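Local coordinates for endostatin (PDB 1KOE), which inhibits angiogenesis as the C-terminal fragment of the collagen XVIII alpha1 chain and probably binds heparin, on a fold related to C-type lectins, at residues V34-T39 with F95-R100; D78-G83 with G149-Q154; D101-P106 with S144-G149. All coordinates share one frame; numbering follows the deposited sequence.

Contact 1 (V34-T39 with F95-R100); sequences VGLSGT and FSFDGR
A Schellman motif closing helix 19-33 meets a type I beta turn, Ser96 to Gly99, through Val34, Leu36 and Phe97. Gly35, at positive phi, is the C-prime residue of the motif, and the chain beyond it brings Leu36 back to the same aromatic ring that Val34 touches. Leu36 CD1 lies in the plane of the Phe97 ring, at its edge, 3.7 Å from CE1. Val34 CG2 meets the ring obliquely, 4.0 Å from Phe97 CD1, the side chains crossing at about a right angle, while Val34 CG1 rests 3.7 Å from Phe97 O. With CG of Phe97 anti to its carbonyl carbon (chi1 -75°), the ring reaches in beside the helix, where Gln30 and Ala31 also touch it. No hydrogen bond crosses between 34-39 and 95-100, and the 141 Å² buried is apolar packing plus that carbonyl contact.

The turn is braced from within. Arg100 grips Asp98 side-on, NE to OD1 and NH2 to OD2, both at 2.8 Å, and NH2 also bonds to Asn10 O. Asp98 OD1 is held a second time: Ser96 OG donates to it at 2.7 Å, from the face of the carboxylate plane opposite Arg100 NE.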
loop_
_atom_site.group_PDB
_atom_site.type_symbol
_atom_site.label_atom_id
_atom_site.label_comp_id
_atom_site.label_asym_id
_atom_site.label_seq_id
_atom_site.Cartn_x
_atom_site.Cartn_y
_atom_site.Cartn_z
ATOM N N VAL A 34 -4.047 -6.333 16.579
ATOM C CA VAL A 34 -3.984 -7.769 16.310
ATOM C C VAL A 34 -2.705 -8.431 16.779
ATOM O O VAL A 34 -2.358 -9.523 16.345
ATOM C CB VAL A 34 -4.283 -8.095 14.822
ATOM C CG1 VAL A 34 -5.680 -7.618 14.487
ATOM C CG2 VAL A 34 -3.264 -7.444 13.885
ATOM N N GLY A 35 -1.965 -7.732 17.617
ATOM C CA GLY A 35 -0.765 -8.326 18.165
ATOM C C GLY A 35 0.445 -8.465 17.274
ATOM O O GLY A 35 1.331 -9.262 17.576
ATOM N N LEU A 36 0.499 -7.720 16.175
ATOM C CA LEU A 36 1.671 -7.770 15.301
ATOM C C LEU A 36 2.734 -6.884 15.926
ATOM O O LEU A 36 2.436 -5.779 16.377
ATOM C CB LEU A 36 1.331 -7.273 13.910
ATOM C CG LEU A 36 0.323 -8.160 13.181
ATOM C CD1 LEU A 36 0.057 -7.607 11.784
ATOM C CD2 LEU A 36 0.852 -9.598 13.094
ATOM N N SER A 37 3.973 -7.364 15.953
ATOM C CA SER A 37 5.072 -6.627 16.582
ATOM C C SER A 37 5.906 -5.688 15.712
ATOM O O SER A 37 6.574 -4.787 16.232
ATOM C CB SER A 37 6.009 -7.614 17.294
ATOM O OG SER A 37 5.299 -8.387 18.253
ATOM N N GLY A 38 5.910 -5.910 14.407
ATOM C CA GLY A 38 6.714 -5.053 13.559
ATOM C C GLY A 38 6.239 -3.616 13.455
ATOM O O GLY A 38 5.160 -3.259 13.950
ATOM N N THR A 39 7.052 -2.800 12.786
ATOM C CA THR A 39 6.749 -1.394 12.549
ATOM C C THR A 39 6.116 -1.266 11.157
ATOM O O THR A 39 6.772 -1.466 10.142
ATOM C CB THR A 39 8.028 -0.526 12.617
ATOM O OG1 THR A 39 8.692 -0.753 13.873
ATOM C CG2 THR A 39 7.673 0.964 12.494
ATOM N N PHE A 95 -4.737 -9.711 2.543
ATOM C CA PHE A 95 -5.638 -9.684 3.699
ATOM C C PHE A 95 -5.495 -8.389 4.513
ATOM O O PHE A 95 -4.405 -7.803 4.588
ATOM C CB PHE A 95 -5.323 -10.858 4.645
ATOM C CG PHE A 95 -5.559 -12.196 4.034
ATOM C CD1 PHE A 95 -6.812 -12.777 4.089
ATOM C CD2 PHE A 95 -4.538 -12.872 3.385
ATOM C CE1 PHE A 95 -7.049 -14.023 3.494
ATOM C CE2 PHE A 95 -4.771 -14.104 2.797
ATOM C CZ PHE A 95 -6.033 -14.676 2.852
ATOM N N SER A 96 -6.602 -7.965 5.116
ATOM C CA SER A 96 -6.607 -6.813 6.008
ATOM C C SER A 96 -6.092 -7.340 7.366
ATOM O O SER A 96 -5.948 -8.568 7.541
ATOM C CB SER A 96 -8.026 -6.294 6.155
ATOM O OG SER A 96 -8.868 -7.302 6.673
ATOM N N PHE A 97 -5.860 -6.439 8.325
ATOM C CA PHE A 97 -5.355 -6.831 9.647
ATOM C C PHE A 97 -6.291 -7.810 10.345
ATOM O O PHE A 97 -5.830 -8.754 11.003
ATOM C CB PHE A 97 -5.125 -5.600 10.534
ATOM C CG PHE A 97 -3.895 -4.826 10.169
ATOM C CD1 PHE A 97 -2.629 -5.295 10.538
ATOM C CD2 PHE A 97 -3.992 -3.647 9.427
ATOM C CE1 PHE A 97 -1.474 -4.617 10.171
ATOM C CE2 PHE A 97 -2.846 -2.950 9.052
ATOM C CZ PHE A 97 -1.576 -3.437 9.423
ATOM N N ASP A 98 -7.597 -7.608 10.194
ATOM C CA ASP A 98 -8.555 -8.504 10.827
ATOM C C ASP A 98 -8.848 -9.805 10.049
ATOM O O ASP A 98 -9.836 -10.497 10.339
ATOM C CB ASP A 98 -9.847 -7.762 11.228
ATOM C CG ASP A 98 -10.622 -7.211 10.037
ATOM O OD1 ASP A 98 -10.373 -7.625 8.887
ATOM O OD2 ASP A 98 -11.497 -6.340 10.263
ATOM N N GLY A 99 -8.012 -10.102 9.049
ATOM C CA GLY A 99 -8.114 -11.343 8.310
ATOM C C GLY A 99 -9.041 -11.505 7.135
ATOM O O GLY A 99 -9.264 -12.632 6.706
ATOM N N ARG A 100 -9.537 -10.423 6.567
ATOM C CA ARG A 100 -10.424 -10.521 5.415
ATOM C C ARG A 100 -9.698 -10.349 4.082
ATOM O O ARG A 100 -8.784 -9.518 3.964
ATOM C CB ARG A 100 -11.534 -9.474 5.520
ATOM C CG ARG A 100 -12.556 -9.754 6.617
ATOM C CD ARG A 100 -13.477 -8.563 6.775
ATOM N NE ARG A 100 -12.766 -7.457 7.391
ATOM C CZ ARG A 100 -13.056 -6.171 7.228
ATOM N NH1 ARG A 100 -14.063 -5.801 6.456
ATOM N NH2 ARG A 100 -12.329 -5.251 7.838
#

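Contact 2 (D78-G83 with G149-Q154); sequences DSLFSG and GRLLEQ
The backbones of 78-83 and 149-154 stay well apart, the nearest CA atoms being those of Leu80 and Leu152 at 8.1 Å, and side chains bridge the gap without any hydrogen bond between the segments. Leu152 has the largest share of the contact, 60 Å². Its CG stands anti to the carbonyl carbon (chi1 -60°) and CD1 points at the helix end, 3.5 Å from Phe81 CE1 and equally close to CD1 of that ring, so one methyl straddles a ring bond. The approach is oblique to the ring, and the two side chains cross at about a right angle. The same methyl lies 3.5 Å from Leu80 O. Alongside, Leu80 CD1 and Leu151 CD1 meet methyl to methyl at 4.2 Å. All four residues are buried, and 164 Å² is lost between the segments.

Polar groups of 149-154 secure the loop behind the leucines. Gln154 NE2 donates to Leu152 O at 2.9 Å with a nearly straight N-H...O angle of 165°, though it sits above the carbonyl plane, and Arg150 NH2 pairs with Glu153 OE2 at 2.7 Å.

Tyr52 meets the Phe81 ring edge-to-face, and Leu80 also touches Ser74 of strand 72-74. The four apolar residues themselves pack the end of helix 77-80 on the loop between strands 140-145 and 155-158.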
loop_
_atom_site.group_PDB
_atom_site.type_symbol
_atom_site.label_atom_id
_atom_site.label_comp_id
_atom_site.label_asym_id
_atom_site.label_seq_id
_atom_site.Cartn_x
_atom_site.Cartn_y
_atom_site.Cartn_z
ATOM N N ASP A 78 12.585 -4.644 -3.777
ATOM C CA ASP A 78 13.124 -4.101 -5.021
ATOM C C ASP A 78 12.411 -4.618 -6.248
ATOM O O ASP A 78 12.224 -3.884 -7.214
ATOM C CB ASP A 78 14.617 -4.415 -5.154
ATOM C CG ASP A 78 15.484 -3.480 -4.356
ATOM O OD1 ASP A 78 14.946 -2.511 -3.780
ATOM O OD2 ASP A 78 16.710 -3.725 -4.307
ATOM N N SER A 79 12.029 -5.887 -6.224
ATOM C CA SER A 79 11.350 -6.493 -7.367
ATOM C C SER A 79 10.090 -5.751 -7.767
ATOM O O SER A 79 9.725 -5.715 -8.942
ATOM C CB SER A 79 11.002 -7.955 -7.067
ATOM O OG SER A 79 12.181 -8.669 -6.767
ATOM N N LEU A 80 9.417 -5.155 -6.791
ATOM C CA LEU A 80 8.187 -4.420 -7.078
ATOM C C LEU A 80 8.432 -3.114 -7.842
ATOM O O LEU A 80 7.567 -2.646 -8.587
ATOM C CB LEU A 80 7.446 -4.090 -5.774
ATOM C CG LEU A 80 6.913 -5.203 -4.871
ATOM C CD1 LEU A 80 6.329 -4.557 -3.616
ATOM C CD2 LEU A 80 5.851 -6.022 -5.582
ATOM N N PHE A 81 9.622 -2.550 -7.674
ATOM C CA PHE A 81 9.955 -1.256 -8.266
ATOM C C PHE A 81 10.897 -1.310 -9.453
ATOM O O PHE A 81 11.472 -0.296 -9.852
ATOM C CB PHE A 81 10.522 -0.348 -7.156
ATOM C CG PHE A 81 9.610 -0.224 -5.978
ATOM C CD1 PHE A 81 8.530 0.663 -6.011
ATOM C CD2 PHE A 81 9.790 -1.035 -4.851
ATOM C CE1 PHE A 81 7.630 0.732 -4.940
ATOM C CE2 PHE A 81 8.908 -0.976 -3.787
ATOM C CZ PHE A 81 7.815 -0.093 -3.819
ATOM N N SER A 82 10.963 -2.481 -10.076
ATOM C CA SER A 82 11.832 -2.745 -11.224
ATOM C C SER A 82 11.328 -2.139 -12.535
ATOM O O SER A 82 12.062 -2.065 -13.534
ATOM C CB SER A 82 11.905 -4.252 -11.420
ATOM O OG SER A 82 10.585 -4.739 -11.625
ATOM N N GLY A 83 10.049 -1.801 -12.560
ATOM C CA GLY A 83 9.456 -1.261 -13.764
ATOM C C GLY A 83 8.303 -2.154 -14.197
ATOM O O GLY A 83 7.564 -1.800 -15.099
ATOM N N GLY A 149 -3.706 -7.542 -11.059
ATOM C CA GLY A 149 -2.581 -8.212 -10.431
ATOM C C GLY A 149 -1.373 -7.337 -10.123
ATOM O O GLY A 149 -0.340 -7.861 -9.719
ATOM N N ARG A 150 -1.512 -6.012 -10.214
ATOM C CA ARG A 150 -0.386 -5.104 -9.963
ATOM C C ARG A 150 -0.669 -4.116 -8.837
ATOM O O ARG A 150 -1.816 -3.716 -8.630
ATOM C CB ARG A 150 -0.062 -4.303 -11.230
ATOM C CG ARG A 150 0.362 -5.150 -12.397
ATOM C CD ARG A 150 0.338 -4.348 -13.692
ATOM N NE ARG A 150 -1.013 -3.927 -14.064
ATOM C CZ ARG A 150 -1.302 -3.111 -15.076
ATOM N NH1 ARG A 150 -0.338 -2.615 -15.837
ATOM N NH2 ARG A 150 -2.563 -2.783 -15.320
ATOM N N LEU A 151 0.391 -3.690 -8.151
ATOM C CA LEU A 151 0.286 -2.716 -7.058
ATOM C C LEU A 151 0.633 -1.298 -7.488
ATOM O O LEU A 151 0.236 -0.348 -6.828
ATOM C CB LEU A 151 1.251 -3.069 -5.924
ATOM C CG LEU A 151 1.014 -4.337 -5.128
ATOM C CD1 LEU A 151 2.145 -4.488 -4.109
ATOM C CD2 LEU A 151 -0.320 -4.249 -4.441
ATOM N N LEU A 152 1.360 -1.159 -8.596
ATOM C CA LEU A 152 1.829 0.154 -9.039
ATOM C C LEU A 152 1.415 0.602 -10.443
ATOM O O LEU A 152 2.144 1.322 -11.115
ATOM C CB LEU A 152 3.363 0.251 -8.868
ATOM C CG LEU A 152 3.948 0.094 -7.451
ATOM C CD1 LEU A 152 5.459 -0.058 -7.527
ATOM C CD2 LEU A 152 3.567 1.309 -6.583
ATOM N N GLU A 153 0.239 0.170 -10.876
ATOM C CA GLU A 153 -0.317 0.590 -12.150
ATOM C C GLU A 153 -0.404 2.121 -12.058
ATOM O O GLU A 153 -0.534 2.690 -10.964
ATOM C CB GLU A 153 -1.700 -0.038 -12.296
ATOM C CG GLU A 153 -2.426 0.220 -13.589
ATOM C CD GLU A 153 -3.712 -0.590 -13.690
ATOM O OE1 GLU A 153 -4.194 -1.101 -12.660
ATOM O OE2 GLU A 153 -4.263 -0.715 -14.804
ATOM N N GLN A 154 -0.320 2.796 -13.188
ATOM C CA GLN A 154 -0.337 4.254 -13.190
ATOM C C GLN A 154 -1.657 4.911 -13.565
ATOM O O GLN A 154 -1.790 5.465 -14.662
ATOM C CB GLN A 154 0.787 4.741 -14.088
ATOM C CG GLN A 154 2.133 4.263 -13.582
ATOM C CD GLN A 154 2.488 4.921 -12.281
ATOM O OE1 GLN A 154 2.575 6.135 -12.219
ATOM N NE2 GLN A 154 2.654 4.136 -11.228
#

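Contact 3 (D101-P106 with S144-G149); sequences DVLRHP and SSLLSG
Val102 and Leu146 form the more enclosed part of this contact, whereas Leu103 and Leu147 lie on its solvent side. On the inner side Val102 CG1 meets Leu146 CD2 at 4.0 Å, the side chains crossing at about a right angle; Val102 is buried and also packs on Trp108 and Ile164. On the outer side Leu103 CD1 touches two partners, Leu146 CB and Leu147 CD2, each at 4.0 Å. Leu103 and Leu147 are both exposed, and Leu103 runs obliquely to both leucines. No approach is closer than 4.0 Å and no hydrogen bond spans the segments, evidence of a modest apolar seam burying 156 Å².

Each backbone is shaped locally. Asp101 OD1 accepts from Leu103 N at 2.9 Å in an Asx turn, and within 144-149 Ser145 O accepts from both Ser148 N and Ser148 OG, the hydroxyl at 2.9 Å in the carbonyl plane.

Leu146 and Leu147 belong to the 3-10 turn that follows strand 140-145, the middle strand of the three-stranded antiparallel sheet, and the seam packs it against the loop leading from helix 77-80 to strand 112-114.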
loop_
_atom_site.group_PDB
_atom_site.type_symbol
_atom_site.label_atom_id
_atom_site.label_comp_id
_atom_site.label_asym_id
_atom_site.label_seq_id
_atom_site.Cartn_x
_atom_site.Cartn_y
_atom_site.Cartn_z
ATOM N N ASP A 101 -10.071 -11.166 3.096
ATOM C CA ASP A 101 -9.476 -11.065 1.764
ATOM C C ASP A 101 -10.153 -9.850 1.108
ATOM O O ASP A 101 -11.368 -9.854 0.835
ATOM C CB ASP A 101 -9.742 -12.342 0.963
ATOM C CG ASP A 101 -9.143 -12.303 -0.447
ATOM O OD1 ASP A 101 -9.047 -11.241 -1.086
ATOM O OD2 ASP A 101 -8.798 -13.370 -0.954
ATOM N N VAL A 102 -9.356 -8.819 0.850
ATOM C CA VAL A 102 -9.857 -7.572 0.287
ATOM C C VAL A 102 -10.506 -7.678 -1.104
ATOM O O VAL A 102 -11.367 -6.871 -1.467
ATOM C CB VAL A 102 -8.737 -6.497 0.299
ATOM C CG1 VAL A 102 -7.675 -6.804 -0.738
ATOM C CG2 VAL A 102 -9.317 -5.145 0.073
ATOM N N LEU A 103 -10.110 -8.679 -1.879
ATOM C CA LEU A 103 -10.689 -8.856 -3.208
ATOM C C LEU A 103 -12.035 -9.589 -3.138
ATOM O O LEU A 103 -12.956 -9.273 -3.892
ATOM C CB LEU A 103 -9.730 -9.612 -4.137
ATOM C CG LEU A 103 -9.771 -9.169 -5.602
ATOM C CD1 LEU A 103 -9.121 -7.811 -5.724
ATOM C CD2 LEU A 103 -9.045 -10.165 -6.472
ATOM N N ARG A 104 -12.180 -10.495 -2.175
ATOM C CA ARG A 104 -13.410 -11.271 -2.072
ATOM C C ARG A 104 -14.459 -10.703 -1.137
ATOM O O ARG A 104 -15.600 -11.151 -1.138
ATOM C CB ARG A 104 -13.084 -12.713 -1.668
ATOM C CG ARG A 104 -12.238 -13.474 -2.688
ATOM N N HIS A 105 -14.083 -9.703 -0.350
ATOM C CA HIS A 105 -15.000 -9.119 0.611
ATOM C C HIS A 105 -15.675 -7.823 0.141
ATOM O O HIS A 105 -15.008 -6.872 -0.240
ATOM C CB HIS A 105 -14.253 -8.897 1.919
ATOM C CG HIS A 105 -15.151 -8.816 3.096
ATOM N ND1 HIS A 105 -15.870 -7.682 3.408
ATOM C CD2 HIS A 105 -15.484 -9.746 4.023
ATOM C CE1 HIS A 105 -16.614 -7.915 4.475
ATOM N NE2 HIS A 105 -16.396 -9.161 4.867
ATOM N N PRO A 106 -17.001 -7.723 0.284
ATOM C CA PRO A 106 -17.730 -6.523 -0.150
ATOM C C PRO A 106 -17.454 -5.201 0.582
ATOM O O PRO A 106 -17.875 -4.138 0.108
ATOM C CB PRO A 106 -19.196 -6.952 -0.033
ATOM C CG PRO A 106 -19.170 -7.908 1.138
ATOM C CD PRO A 106 -17.922 -8.729 0.852
ATOM N N SER A 144 -3.806 1.929 -8.233
ATOM C CA SER A 144 -3.620 0.731 -9.028
ATOM C C SER A 144 -4.758 -0.266 -8.828
ATOM O O SER A 144 -5.201 -0.496 -7.704
ATOM C CB SER A 144 -2.310 0.072 -8.620
ATOM O OG SER A 144 -2.082 -1.101 -9.391
ATOM N N SER A 145 -5.184 -0.902 -9.917
ATOM C CA SER A 145 -6.235 -1.889 -9.831
ATOM C C SER A 145 -5.649 -3.223 -9.438
ATOM O O SER A 145 -4.838 -3.790 -10.155
ATOM C CB SER A 145 -6.936 -2.065 -11.172
ATOM O OG SER A 145 -8.027 -2.959 -11.020
ATOM N N LEU A 146 -6.117 -3.752 -8.323
ATOM C CA LEU A 146 -5.668 -5.044 -7.854
ATOM C C LEU A 146 -6.221 -6.157 -8.763
ATOM O O LEU A 146 -5.709 -7.285 -8.762
ATOM C CB LEU A 146 -6.139 -5.236 -6.413
ATOM C CG LEU A 146 -5.143 -5.838 -5.433
ATOM C CD1 LEU A 146 -3.756 -5.231 -5.623
ATOM C CD2 LEU A 146 -5.679 -5.588 -4.034
ATOM N N LEU A 147 -7.261 -5.845 -9.538
ATOM C CA LEU A 147 -7.842 -6.823 -10.451
ATOM C C LEU A 147 -6.848 -7.171 -11.560
ATOM O O LEU A 147 -6.876 -8.279 -12.091
ATOM C CB LEU A 147 -9.168 -6.320 -11.042
ATOM C CG LEU A 147 -10.262 -6.043 -10.001
ATOM C CD1 LEU A 147 -11.438 -5.365 -10.640
ATOM C CD2 LEU A 147 -10.681 -7.303 -9.322
ATOM N N SER A 148 -5.941 -6.251 -11.873
ATOM C CA SER A 148 -4.933 -6.493 -12.906
ATOM C C SER A 148 -3.692 -7.218 -12.351
ATOM O O SER A 148 -2.738 -7.461 -13.085
ATOM C CB SER A 148 -4.511 -5.172 -13.552
ATOM O OG SER A 148 -3.679 -4.415 -12.684
ATOM N N GLY A 149 -3.706 -7.542 -11.059
ATOM C CA GLY A 149 -2.581 -8.212 -10.431
ATOM C C GLY A 149 -1.373 -7.337 -10.123
ATOM O O GLY A 149 -0.340 -7.861 -9.719
#

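How the contacts relate
From the N terminus, the chain leaves helix 19-33 at 34-39 and returns at 95-100, where contact 1 closes the first loop on the helix end. Before that closure it has passed 78-83, whose partner 149-154 comes much later, so contacts 1 and 2 cross; their centres lie 23 Å apart. Contact 3 opens at 101-106, directly after contact 1, and closes at 144-149, within the span of contact 2. Contacts 1 and 3 touch where Arg100 CD lies 3.5 Å from His105 NE2. Contacts 2 and 3 share Gly149, and probable hydrogen bonds, Ser144 OG with Arg150 O and Ser145 N with Glu153 OE1, join strand 140-145 to the loop that contact 2 packs on helix 77-80.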